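Local structure of catalase (Exiguobacterium oxidotolerans, 2J2M) at residues Leu177-Asp183 with Ala438-Leu443; Val262-Asp266 with Asp283-Asp287; Ala424-Arg429 with Ala466-Leu470. The protein breaks down hydrogen peroxide to water and oxygen as a heme catalase, working as a four-chain assembly with iron protoporphyrin IX bound in each chain's pocket. All coordinates share one frame; numbering follows the deposited sequence.

Contact 1: residues Leu177-Asp183 with Ala438-Leu443; sequences LMHIFTD and ALLNNL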
loop_
_atom_site.group_PDB
_atom_site.type_symbol
_atom_site.label_atom_id
_atom_site.label_comp_id
_atom_site.label_asym_id
_atom_site.label_seq_id
_atom_site.Cartn_x
_atom_site.Cartn_y
_atom_site.Cartn_z
ATOM N N LEU A 177 27.853 21.817 12.977
ATOM C CA LEU A 177 28.176 21.479 14.348
ATOM C C LEU A 177 28.322 22.737 15.197
ATOM O O LEU A 177 27.808 22.761 16.305
ATOM C CB LEU A 177 29.416 20.586 14.397
ATOM C CG LEU A 177 29.271 19.040 14.434
ATOM C CD1 LEU A 177 27.939 18.447 13.949
ATOM C CD2 LEU A 177 30.405 18.396 13.691
ATOM N N MET A 178 28.983 23.784 14.674
ATOM C CA MET A 178 29.112 25.068 15.388
ATOM C C MET A 178 27.777 25.680 15.784
ATOM O O MET A 178 27.692 26.303 16.835
ATOM C CB MET A 178 29.882 26.107 14.576
ATOM C CG MET A 178 31.343 25.819 14.390
ATOM S SD MET A 178 32.370 25.999 15.879
ATOM C CE MET A 178 33.942 25.721 15.057
ATOM N N HIS A 179 26.748 25.512 14.952
ATOM C CA HIS A 179 25.411 26.078 15.213
ATOM C C HIS A 179 24.540 25.227 16.150
ATOM O O HIS A 179 23.870 25.730 17.050
ATOM C CB HIS A 179 24.659 26.249 13.891
ATOM C CG HIS A 179 25.267 27.264 12.971
ATOM N ND1 HIS A 179 26.332 26.975 12.146
ATOM C CD2 HIS A 179 24.965 28.569 12.755
ATOM C CE1 HIS A 179 26.651 28.051 11.447
ATOM N NE2 HIS A 179 25.824 29.025 11.783
ATOM N N ILE A 180 24.574 23.926 15.911
ATOM C CA ILE A 180 23.663 22.975 16.502
ATOM C C ILE A 180 24.000 22.752 17.979
ATOM O O ILE A 180 23.117 22.473 18.805
ATOM C CB ILE A 180 23.666 21.648 15.628
ATOM C CG1 ILE A 180 22.245 21.205 15.268
ATOM C CG2 ILE A 180 24.526 20.546 16.221
ATOM C CD1 ILE A 180 21.640 20.195 16.175
ATOM N N PHE A 181 25.286 22.890 18.316
ATOM C CA PHE A 181 25.718 22.726 19.703
ATOM C C PHE A 181 25.814 24.022 20.498
ATOM O O PHE A 181 26.266 23.998 21.645
ATOM C CB PHE A 181 27.000 21.898 19.789
ATOM C CG PHE A 181 26.788 20.436 19.502
ATOM C CD1 PHE A 181 27.144 19.902 18.268
ATOM C CD2 PHE A 181 26.234 19.595 20.467
ATOM C CE1 PHE A 181 26.955 18.557 17.994
ATOM C CE2 PHE A 181 26.034 18.228 20.204
ATOM C CZ PHE A 181 26.395 17.711 18.967
ATOM N N THR A 182 25.381 25.145 19.920
ATOM C CA THR A 182 24.999 26.296 20.738
ATOM C C THR A 182 23.657 25.939 21.401
ATOM O O THR A 182 23.116 24.843 21.178
ATOM C CB THR A 182 24.883 27.669 19.937
ATOM O OG1 THR A 182 23.786 27.651 19.004
ATOM C CG2 THR A 182 26.188 28.028 19.224
ATOM N N ASP A 183 23.107 26.841 22.202
ATOM C CA ASP A 183 21.770 26.606 22.759
ATOM C C ASP A 183 20.672 26.761 21.680
ATOM O O ASP A 183 19.510 26.344 21.892
ATOM C CB ASP A 183 21.494 27.476 23.998
ATOM C CG ASP A 183 22.342 27.070 25.224
ATOM O OD1 ASP A 183 22.981 25.991 25.252
ATOM O OD2 ASP A 183 22.378 27.843 26.187
ATOM N N ALA A 438 28.481 28.153 26.001
ATOM C CA ALA A 438 27.407 27.175 25.775
ATOM C C ALA A 438 27.853 26.106 24.786
ATOM O O ALA A 438 27.630 24.915 25.016
ATOM C CB ALA A 438 26.123 27.856 25.281
ATOM N N LEU A 439 28.489 26.538 23.695
ATOM C CA LEU A 439 28.955 25.620 22.651
ATOM C C LEU A 439 29.970 24.623 23.198
ATOM O O LEU A 439 29.892 23.432 22.900
ATOM C CB LEU A 439 29.540 26.382 21.464
ATOM C CG LEU A 439 30.231 25.547 20.372
ATOM C CD1 LEU A 439 29.209 24.777 19.529
ATOM C CD2 LEU A 439 31.133 26.388 19.481
ATOM N N LEU A 440 30.919 25.121 23.994
ATOM C CA LEU A 440 31.947 24.278 24.605
ATOM C C LEU A 440 31.331 23.256 25.556
ATOM O O LEU A 440 31.641 22.080 25.469
ATOM C CB LEU A 440 33.037 25.131 25.300
ATOM C CG LEU A 440 34.220 24.428 25.997
ATOM C CD1 LEU A 440 35.023 23.512 25.044
ATOM C CD2 LEU A 440 35.145 25.452 26.687
ATOM N N ASN A 441 30.434 23.684 26.434
ATOM C CA ASN A 441 29.807 22.750 27.372
ATOM C C ASN A 441 28.939 21.681 26.685
ATOM O O ASN A 441 28.949 20.524 27.100
ATOM C CB ASN A 441 29.089 23.485 28.533
ATOM C CG ASN A 441 30.091 24.164 29.513
ATOM O OD1 ASN A 441 30.406 23.618 30.586
ATOM N ND2 ASN A 441 30.636 25.325 29.117
ATOM N N ASN A 442 28.229 22.053 25.617
ATOM C CA ASN A 442 27.416 21.085 24.856
ATOM C C ASN A 442 28.254 20.075 24.055
ATOM O O ASN A 442 27.973 18.882 24.065
ATOM C CB ASN A 442 26.421 21.806 23.924
ATOM C CG ASN A 442 25.428 22.678 24.673
ATOM O OD1 ASN A 442 25.031 22.369 25.793
ATOM N ND2 ASN A 442 25.016 23.780 24.045
ATOM N N LEU A 443 29.289 20.570 23.375
ATOM C CA LEU A 443 30.253 19.714 22.667
ATOM C C LEU A 443 30.961 18.731 23.593
ATOM O O LEU A 443 31.093 17.539 23.282
ATOM C CB LEU A 443 31.309 20.544 21.926
ATOM C CG LEU A 443 30.871 21.187 20.618
ATOM C CD1 LEU A 443 31.997 22.087 20.102
ATOM C CD2 LEU A 443 30.497 20.117 19.590
#
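Thr182 and Leu439 bring the two backbones together, their CA atoms 4.4 Å apart, where the chain leaving helix 174-180 passes over the side of helix 433-447. Phe181, the first residue past that helix to give up helical angles, turns its carbonyl to Asn442, and Asn442 ND2 donates to Phe181 O at 2.7 Å. The donor stands above the carbonyl plane, 49° out of it, while the oxygen lies in the plane of the amide. The second N-H of the same nitrogen goes to Asp183 OD1, at 3.2 Å and nearly along the carboxylate C-O axis. With both hydrogens used, the rotation of the Asn442 amide is fixed. Phe181 O also receives a straight CA-H contact from Leu439.

Apolar groups fill in beside these bonds. Leu439, its CG anti to the backbone N (chi1 172°), sends CD1 against Phe181 CB at 3.6 Å and CD2 against Met178 SD at 3.8 Å. Leu443 CD2 meets the ring of Phe181 obliquely, 3.6 Å from Phe181 CD1. Arg108 adds a further donor to this turn, bonding to Ile180 O and touching both Phe181 and Asn442. The whole is a helix-end turn packed on a neighbouring helix, with an asparagine side chain binding the turn; it joins the heme-binding catalase core to the C-terminal helical domain of the catalase fold.

Contact 2: residues Val262-Asp266 with Asp283-Asp287; sequences VQVLD and DWFED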
loop_
_atom_site.group_PDB
_atom_site.type_symbol
_atom_site.label_atom_id
_atom_site.label_comp_id
_atom_site.label_asym_id
_atom_site.label_seq_id
_atom_site.Cartn_x
_atom_site.Cartn_y
_atom_site.Cartn_z
ATOM N N VAL A 262 14.952 38.675 2.150
ATOM C CA VAL A 262 15.565 38.048 1.011
ATOM C C VAL A 262 16.991 38.556 0.871
ATOM O O VAL A 262 17.242 39.743 0.993
ATOM C CB VAL A 262 14.710 38.264 -0.294
ATOM C CG1 VAL A 262 14.683 39.731 -0.729
ATOM C CG2 VAL A 262 15.211 37.387 -1.436
ATOM N N GLN A 263 17.922 37.638 0.642
ATOM C CA GLN A 263 19.291 37.987 0.251
ATOM C C GLN A 263 19.512 37.683 -1.225
ATOM O O GLN A 263 19.158 36.607 -1.718
ATOM C CB GLN A 263 20.317 37.242 1.107
ATOM C CG GLN A 263 20.407 37.750 2.538
ATOM C CD GLN A 263 21.244 36.840 3.386
ATOM O OE1 GLN A 263 20.870 35.702 3.639
ATOM N NE2 GLN A 263 22.401 37.322 3.815
ATOM N N VAL A 264 20.111 38.656 -1.910
ATOM C CA VAL A 264 20.282 38.631 -3.356
ATOM C C VAL A 264 21.757 38.729 -3.761
ATOM O O VAL A 264 22.487 39.647 -3.376
ATOM C CB VAL A 264 19.462 39.755 -4.033
ATOM C CG1 VAL A 264 19.608 39.687 -5.542
ATOM C CG2 VAL A 264 17.982 39.651 -3.640
ATOM N N LEU A 265 22.158 37.752 -4.557
ATOM C CA LEU A 265 23.514 37.589 -5.010
ATOM C C LEU A 265 23.485 37.395 -6.512
ATOM O O LEU A 265 22.913 36.420 -7.007
ATOM C CB LEU A 265 24.147 36.354 -4.355
ATOM C CG LEU A 265 25.540 35.968 -4.883
ATOM C CD1 LEU A 265 26.633 37.014 -4.532
ATOM C CD2 LEU A 265 25.921 34.587 -4.374
ATOM N N ASP A 266 24.106 38.324 -7.231
ATOM C CA ASP A 266 24.114 38.277 -8.681
ATOM C C ASP A 266 24.975 37.096 -9.150
ATOM O O ASP A 266 26.071 36.858 -8.613
ATOM C CB ASP A 266 24.618 39.586 -9.233
ATOM C CG ASP A 266 24.528 39.648 -10.711
ATOM O OD1 ASP A 266 23.588 40.303 -11.229
ATOM O OD2 ASP A 266 25.378 39.012 -11.380
ATOM N N ASP A 283 27.026 29.795 4.999
ATOM C CA ASP A 283 26.083 30.870 5.299
ATOM C C ASP A 283 26.436 32.138 4.512
ATOM O O ASP A 283 27.570 32.275 4.013
ATOM C CB ASP A 283 26.056 31.171 6.800
ATOM C CG ASP A 283 24.838 31.970 7.218
ATOM O OD1 ASP A 283 23.991 32.298 6.350
ATOM O OD2 ASP A 283 24.694 32.272 8.421
ATOM N N TRP A 284 25.437 33.019 4.364
ATOM C CA TRP A 284 25.611 34.334 3.749
ATOM C C TRP A 284 25.359 35.283 4.862
ATOM O O TRP A 284 24.197 35.546 5.199
ATOM C CB TRP A 284 24.572 34.636 2.673
ATOM C CG TRP A 284 24.637 33.846 1.433
ATOM C CD1 TRP A 284 25.442 32.770 1.163
ATOM C CD2 TRP A 284 23.826 34.043 0.280
ATOM N NE1 TRP A 284 25.176 32.285 -0.106
ATOM C CE2 TRP A 284 24.195 33.056 -0.671
ATOM C CE3 TRP A 284 22.842 34.983 -0.067
ATOM C CZ2 TRP A 284 23.591 32.968 -1.925
ATOM C CZ3 TRP A 284 22.240 34.890 -1.314
ATOM C CH2 TRP A 284 22.615 33.886 -2.223
ATOM N N PHE A 285 26.437 35.784 5.441
ATOM C CA PHE A 285 26.342 36.669 6.589
ATOM C C PHE A 285 25.601 37.939 6.197
ATOM O O PHE A 285 25.791 38.441 5.094
ATOM C CB PHE A 285 27.736 36.978 7.131
ATOM C CG PHE A 285 28.486 35.764 7.618
ATOM C CD1 PHE A 285 29.773 35.497 7.160
ATOM C CD2 PHE A 285 27.921 34.895 8.557
ATOM C CE1 PHE A 285 30.507 34.380 7.645
ATOM C CE2 PHE A 285 28.634 33.772 9.020
ATOM C CZ PHE A 285 29.933 33.520 8.563
ATOM N N GLU A 286 24.732 38.422 7.090
ATOM C CA GLU A 286 23.942 39.631 6.823
ATOM C C GLU A 286 24.890 40.790 6.558
ATOM O O GLU A 286 24.572 41.712 5.793
ATOM C CB GLU A 286 22.992 39.960 7.985
ATOM C CG GLU A 286 22.217 41.266 7.761
ATOM C CD GLU A 286 21.062 41.476 8.731
ATOM O OE1 GLU A 286 21.010 40.796 9.773
ATOM O OE2 GLU A 286 20.208 42.340 8.451
ATOM N N ASP A 287 26.055 40.694 7.199
ATOM C CA ASP A 287 27.199 41.580 7.039
ATOM C C ASP A 287 27.678 41.666 5.601
ATOM O O ASP A 287 28.111 42.730 5.141
ATOM C CB ASP A 287 28.378 41.039 7.871
ATOM C CG ASP A 287 28.512 41.730 9.196
ATOM O OD1 ASP A 287 28.802 41.036 10.201
ATOM O OD2 ASP A 287 28.312 42.973 9.255
#
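Trp284 O accepts from Gln263 NE2 at 2.9 Å in a nearly straight bond, and the same nitrogen has a second acceptor in Ile289 O, so both acceptors of this amide nitrogen belong to the segment running from Trp284 toward strand 292-302. The carbonyl oxygen of Trp284 lies in the plane of the Gln263 amide, but the donor stands 52° out of the carbonyl plane and so misses its lone pairs. On the other side of the amide, Gln263 OE1 takes a bond from Arg216 NH1, which leaves the group little freedom to flip. Arg216 reaches on through NH2 to a salt bridge with Asp283 OD1, tying the start of the loop to the same arginine.

Nearer the strand backbone the two side chains run alongside each other, pointing opposite ways. Gln263 CB rests 3.6 Å from Trp284 CE3, and the amide and indole planes stand 65° apart. Because Trp284 CG is anti to its own carbonyl carbon (chi1 -68°), the six-membered part of the indole is carried up to the strand. There Trp284 CZ3 is 3.6 Å from Gln263 O, which meets the ring at its edge. Leu265 closes the far end, with CB 3.6 Å from Trp284 CH2 and CD2 3.7 Å from Trp284 CZ2. Lys214, on the adjoining strand 210-219, makes a cation-pi contact with the indole. The arrangement is a loop tryptophan with its indole edge turned to the end of strand 257-265 in the antiparallel beta-barrel of the catalase fold.

Contact 3: residues Ala424-Arg429 with Ala466-Leu470; sequences AGEVYR and ADASL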
loop_
_atom_site.group_PDB
_atom_site.type_symbol
_atom_site.label_atom_id
_atom_site.label_comp_id
_atom_site.label_asym_id
_atom_site.label_seq_id
_atom_site.Cartn_x
_atom_site.Cartn_y
_atom_site.Cartn_z
ATOM N N ALA A 424 33.287 27.995 9.340
ATOM C CA ALA A 424 33.023 27.481 10.687
ATOM C C ALA A 424 33.780 28.286 11.747
ATOM O O ALA A 424 33.203 28.678 12.773
ATOM C CB ALA A 424 33.397 26.019 10.771
ATOM N N GLY A 425 35.063 28.547 11.486
ATOM C CA GLY A 425 35.869 29.404 12.366
ATOM C C GLY A 425 35.290 30.795 12.521
ATOM O O GLY A 425 35.121 31.269 13.639
ATOM N N GLU A 426 34.985 31.450 11.399
ATOM C CA GLU A 426 34.338 32.769 11.412
ATOM C C GLU A 426 33.047 32.752 12.219
ATOM O O GLU A 426 32.814 33.654 13.022
ATOM C CB GLU A 426 34.030 33.257 9.995
ATOM C CG GLU A 426 35.256 33.472 9.099
ATOM C CD GLU A 426 34.855 33.774 7.671
ATOM O OE1 GLU A 426 34.450 34.931 7.406
ATOM O OE2 GLU A 426 34.930 32.851 6.820
ATOM N N VAL A 427 32.217 31.723 12.014
ATOM C CA VAL A 427 30.993 31.551 12.812
ATOM C C VAL A 427 31.332 31.479 14.297
ATOM O O VAL A 427 30.698 32.169 15.103
ATOM C CB VAL A 427 30.115 30.327 12.375
ATOM C CG1 VAL A 427 28.996 30.057 13.409
ATOM C CG2 VAL A 427 29.516 30.535 10.965
ATOM N N TYR A 428 32.337 30.684 14.670
ATOM C CA TYR A 428 32.729 30.648 16.083
ATOM C C TYR A 428 33.087 32.057 16.626
ATOM O O TYR A 428 32.568 32.489 17.672
ATOM C CB TYR A 428 33.881 29.668 16.334
ATOM C CG TYR A 428 34.324 29.629 17.787
ATOM C CD1 TYR A 428 35.490 30.280 18.207
ATOM C CD2 TYR A 428 33.560 28.956 18.747
ATOM C CE1 TYR A 428 35.884 30.244 19.541
ATOM C CE2 TYR A 428 33.936 28.912 20.061
ATOM C CZ TYR A 428 35.096 29.558 20.463
ATOM O OH TYR A 428 35.457 29.504 21.789
ATOM N N ARG A 429 33.949 32.767 15.898
ATOM C CA ARG A 429 34.441 34.073 16.346
ATOM C C ARG A 429 33.382 35.181 16.309
ATOM O O ARG A 429 33.493 36.161 17.037
ATOM C CB ARG A 429 35.727 34.478 15.600
ATOM C CG ARG A 429 36.947 33.666 16.059
ATOM C CD ARG A 429 38.209 33.962 15.266
ATOM N NE ARG A 429 38.066 33.707 13.830
ATOM C CZ ARG A 429 38.371 32.559 13.225
ATOM N NH1 ARG A 429 38.212 32.453 11.911
ATOM N NH2 ARG A 429 38.813 31.509 13.928
ATOM N N ALA A 466 39.210 25.129 12.530
ATOM C CA ALA A 466 38.243 26.205 12.419
ATOM C C ALA A 466 38.671 27.356 13.317
ATOM O O ALA A 466 38.749 28.503 12.888
ATOM C CB ALA A 466 36.854 25.701 12.789
ATOM N N ASP A 467 38.948 27.033 14.572
ATOM C CA ASP A 467 39.443 28.006 15.505
ATOM C C ASP A 467 40.350 27.308 16.503
ATOM O O ASP A 467 39.918 26.393 17.207
ATOM C CB ASP A 467 38.289 28.678 16.231
ATOM C CG ASP A 467 38.760 29.760 17.171
ATOM O OD1 ASP A 467 38.891 29.480 18.392
ATOM O OD2 ASP A 467 39.017 30.879 16.686
ATOM N N ALA A 468 41.599 27.755 16.561
ATOM C CA ALA A 468 42.636 27.133 17.378
ATOM C C ALA A 468 42.318 27.150 18.869
ATOM O O ALA A 468 42.564 26.160 19.550
ATOM C CB ALA A 468 44.005 27.785 17.099
ATOM N N SER A 469 41.767 28.254 19.374
ATOM C CA SER A 469 41.450 28.347 20.805
ATOM C C SER A 469 40.279 27.453 21.223
ATOM O O SER A 469 40.313 26.865 22.309
ATOM C CB SER A 469 41.244 29.794 21.268
ATOM O OG SER A 469 40.001 30.317 20.856
ATOM N N LEU A 470 39.261 27.325 20.369
ATOM C CA LEU A 470 38.185 26.365 20.635
ATOM C C LEU A 470 38.750 24.951 20.717
ATOM O O LEU A 470 38.403 24.186 21.627
ATOM C CB LEU A 470 37.071 26.421 19.570
ATOM C CG LEU A 470 36.019 25.290 19.654
ATOM C CD1 LEU A 470 35.218 25.300 20.996
ATOM C CD2 LEU A 470 35.073 25.287 18.455
#
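Arg429 and Asp467 form a salt bridge within the C-terminal helical domain, between helix 422-430 and the junction of helix 453-466 with helix 468-477. Arg429 NH2 donates to Asp467 OD2 at 2.8 Å, with the oxygen at the edge of the guanidinium and in its plane, and OD2 uses its anti lone pair. The same nitrogen also donates to Ala466 O at 3.2 Å, on a lone pair in the carbonyl plane, so one NH2 group holds a carboxylate and the backbone carbonyl just before it. The two planes, guanidinium and carboxylate, are 35° apart.

Beside this bridge lies Tyr428. Its ring presents one face to Leu470, whose CB sits 4.0 Å from the ring centroid and 17° off the normal, a CH-pi contact. Asp467 OD1 lies 3.3 Å from Tyr428 CE1, reaching the ring obliquely. With CG anti to the backbone N (chi1 179°), the tyrosine side chain projects from its helix into the corner made by Asp467 and Leu470.

Behind these side chains the backbones draw close at Gly425, whose CA is 3.1 Å from Ala466 O, and Ala424 meets Ala466 methyl to methyl. Gly425 O also lies over one face of the Arg429 guanidinium, at its centre.

What positions Asp467 is its own helix. It is the N-cap residue of helix 468-477, and the capping bond leaves its second oxygen, OD2, for the arginine. The other oxygen takes two donors: Ser469 OG meets the syn lone pair of Asp467 OD1 and Leu470 N, 2.9 Å away, the anti one.

How the contacts relate
Contact 3 and contact 1 pack directly on each other: their centres lie about 12 Å apart, and Met178 reaches between them, with CE 3.6 Å from Leu470 CD2 and 3.7 Å from Ala466 CB, while Leu439 CD2 lies 3.6 Å from Tyr428 CD2. Contact 2 stands apart at the barrel, about 24 Å from contact 1 and about 21 Å from contact 3 between centres, and reaches contact 3 through Phe285, whose CZ is 3.9 Å from Val427 CG2. Helix 422-430 thus touches both other contacts. Two of the three contacts come within about 13 Å of a bound heme, measured from the side chains of Leu177 and Trp284.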